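Local atomic coordinates of BPT4 GENE 59 helicase assembly protein (Enterobacteria phage T4, PDB entry 1C1K), a protein that loads the replicative helicase onto fork DNA protected by single-stranded DNA-binding protein, coordinates leading- and lagging-strand synthesis, and takes part in phage DNA replication, recombination and repair. Residues A[22-27]-A[43-48]. Residues are numbered along the deposited sequence; the frame is centred on the assembly and turned at random.
Sequences LYLMIK and MRVSDA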
loop_
_atom_site.group_PDB
_atom_site.type_symbol
_atom_site.label_atom_id
_atom_site.label_comp_id
_atom_site.label_asym_id
_atom_site.label_seq_id
_atom_site.Cartn_x
_atom_site.Cartn_y
_atom_site.Cartn_z
ATOM N N LEU A 22 7.462 4.260 -15.975
ATOM C CA LEU A 22 6.512 4.458 -14.884
ATOM C C LEU A 22 6.557 3.254 -13.934
ATOM O O LEU A 22 6.601 3.413 -12.716
ATOM C CB LEU A 22 5.096 4.638 -15.437
ATOM C CG LEU A 22 3.991 4.846 -14.392
ATOM C CD1 LEU A 22 4.106 6.243 -13.783
ATOM C CD2 LEU A 22 2.618 4.663 -15.046
ATOM N N TYR A 23 6.542 2.051 -14.496
ATOM C CA TYR A 23 6.597 0.845 -13.685
ATOM C C TYR A 23 7.870 0.815 -12.841
ATOM O O TYR A 23 7.819 0.559 -11.636
ATOM C CB TYR A 23 6.558 -0.401 -14.575
ATOM C CG TYR A 23 7.120 -1.636 -13.906
ATOM C CD1 TYR A 23 6.475 -2.221 -12.817
ATOM C CD2 TYR A 23 8.303 -2.215 -14.354
ATOM C CE1 TYR A 23 7.002 -3.355 -12.192
ATOM C CE2 TYR A 23 8.836 -3.344 -13.738
ATOM C CZ TYR A 23 8.180 -3.906 -12.660
ATOM O OH TYR A 23 8.713 -5.019 -12.047
ATOM N N LEU A 24 9.009 1.077 -13.479
ATOM C CA LEU A 24 10.294 1.054 -12.787
ATOM C C LEU A 24 10.374 2.071 -11.658
ATOM O O LEU A 24 10.893 1.769 -10.585
ATOM C CB LEU A 24 11.449 1.289 -13.773
ATOM C CG LEU A 24 12.817 0.799 -13.276
ATOM C CD1 LEU A 24 12.786 -0.705 -13.067
ATOM C CD2 LEU A 24 13.897 1.153 -14.290
ATOM N N MET A 25 9.871 3.276 -11.892
ATOM C CA MET A 25 9.909 4.294 -10.855
ATOM C C MET A 25 9.023 3.896 -9.677
ATOM O O MET A 25 9.405 4.095 -8.533
ATOM C CB MET A 25 9.491 5.655 -11.420
ATOM C CG MET A 25 8.004 5.854 -11.650
ATOM S SD MET A 25 7.642 7.582 -12.076
ATOM C CE MET A 25 8.879 8.419 -11.137
ATOM N N ILE A 26 7.854 3.322 -9.947
ATOM C CA ILE A 26 6.966 2.910 -8.865
ATOM C C ILE A 26 7.548 1.695 -8.143
ATOM O O ILE A 26 7.437 1.574 -6.924
ATOM C CB ILE A 26 5.538 2.604 -9.398
ATOM C CG1 ILE A 26 4.909 3.904 -9.910
ATOM C CG2 ILE A 26 4.660 1.992 -8.279
ATOM C CD1 ILE A 26 3.619 3.720 -10.703
ATOM N N LYS A 27 8.191 0.810 -8.895
ATOM C CA LYS A 27 8.802 -0.377 -8.309
ATOM C C LYS A 27 9.899 0.041 -7.333
ATOM O O LYS A 27 9.974 -0.459 -6.210
ATOM C CB LYS A 27 9.403 -1.264 -9.400
ATOM C CG LYS A 27 10.009 -2.564 -8.886
ATOM C CD LYS A 27 10.859 -3.223 -9.960
ATOM C CE LYS A 27 11.317 -4.603 -9.534
ATOM N NZ LYS A 27 12.561 -4.984 -10.251
ATOM N N MET A 43 11.574 10.173 -13.619
ATOM C CA MET A 43 12.791 9.443 -13.300
ATOM C C MET A 43 13.473 9.042 -14.588
ATOM O O MET A 43 12.817 8.704 -15.575
ATOM C CB MET A 43 12.486 8.193 -12.465
ATOM C CG MET A 43 13.735 7.533 -11.868
ATOM S SD MET A 43 13.403 6.023 -10.906
ATOM C CE MET A 43 13.248 4.841 -12.233
ATOM N N ARG A 44 14.795 9.112 -14.586
ATOM C CA ARG A 44 15.557 8.725 -15.755
ATOM C C ARG A 44 15.877 7.252 -15.556
ATOM O O ARG A 44 16.039 6.800 -14.422
ATOM C CB ARG A 44 16.846 9.543 -15.842
ATOM C CG ARG A 44 16.886 10.500 -17.020
ATOM C CD ARG A 44 17.644 11.770 -16.682
ATOM N NE ARG A 44 16.934 12.581 -15.697
ATOM C CZ ARG A 44 17.234 13.846 -15.410
ATOM N NH1 ARG A 44 18.236 14.454 -16.036
ATOM N NH2 ARG A 44 16.530 14.504 -14.495
ATOM N N VAL A 45 15.945 6.499 -16.647
ATOM C CA VAL A 45 16.252 5.079 -16.551
ATOM C C VAL A 45 17.355 4.700 -17.531
ATOM O O VAL A 45 17.666 5.454 -18.448
ATOM C CB VAL A 45 15.008 4.217 -16.851
ATOM C CG1 VAL A 45 13.822 4.725 -16.049
ATOM C CG2 VAL A 45 14.693 4.257 -18.342
ATOM N N SER A 46 17.944 3.527 -17.331
ATOM C CA SER A 46 19.000 3.039 -18.210
ATOM C C SER A 46 18.370 2.382 -19.440
ATOM O O SER A 46 17.640 1.390 -19.324
ATOM C CB SER A 46 19.870 2.023 -17.466
ATOM O OG SER A 46 20.546 1.167 -18.371
ATOM N N ASP A 47 18.644 2.936 -20.617
ATOM C CA ASP A 47 18.093 2.377 -21.846
ATOM C C ASP A 47 18.639 0.979 -22.067
ATOM O O ASP A 47 17.934 0.098 -22.558
ATOM C CB ASP A 47 18.437 3.254 -23.052
ATOM C CG ASP A 47 17.764 2.772 -24.331
ATOM O OD1 ASP A 47 18.482 2.435 -25.304
ATOM O OD2 ASP A 47 16.511 2.731 -24.359
ATOM N N ALA A 48 19.902 0.772 -21.708
ATOM C CA ALA A 48 20.521 -0.534 -21.877
ATOM C C ALA A 48 19.734 -1.591 -21.096
ATOM O O ALA A 48 19.514 -2.704 -21.585
ATOM C CB ALA A 48 21.973 -0.490 -21.401
#
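The thioether sulfur of M43 lies against helix 16-30, with its SD 3.9 Å from M25 CA and 4.0 Å from M25 CB. No hydrogen bond passes between 22-27 and 43-48, so the contact rests on apolar packing. M43 reaches out straight from an extended backbone, CG anti to its N (chi1 -169°), and turns only at the last bond (chi3 81°). That bend lays its CE on the helix backbone, 3.7 Å from both M25 N and M25 CA. M25 runs past it the other way: its CG takes the position between N and carbonyl carbon (chi1 76°), and the chain curls at the thioether to bring M25 CE within 3.9 Å of M43 CB. Each methionine methyl thus lies near the root of the other residue. L24 crosses the M43 side chain at about a right angle, its CG 4.2 Å from M43 CE, and its CD2 branch meets V45 CG1 at 4.0 Å. M43 and V45, two residues apart on the extended chain, both turn toward the helix. After them S46 serves as N-cap of helix 47-52, its OG hydrogen-bonded to A49 N, while D47 forms a salt bridge back to K17 near the start of helix 16-30. Y34, from the connecting loop, touches both methionines, and V45 also packs on K21. L22 and I26 point away from this contact and pack on helix 68-81, which leaves helix 16-30 between that helix and the extended lead-in to helix 47-52.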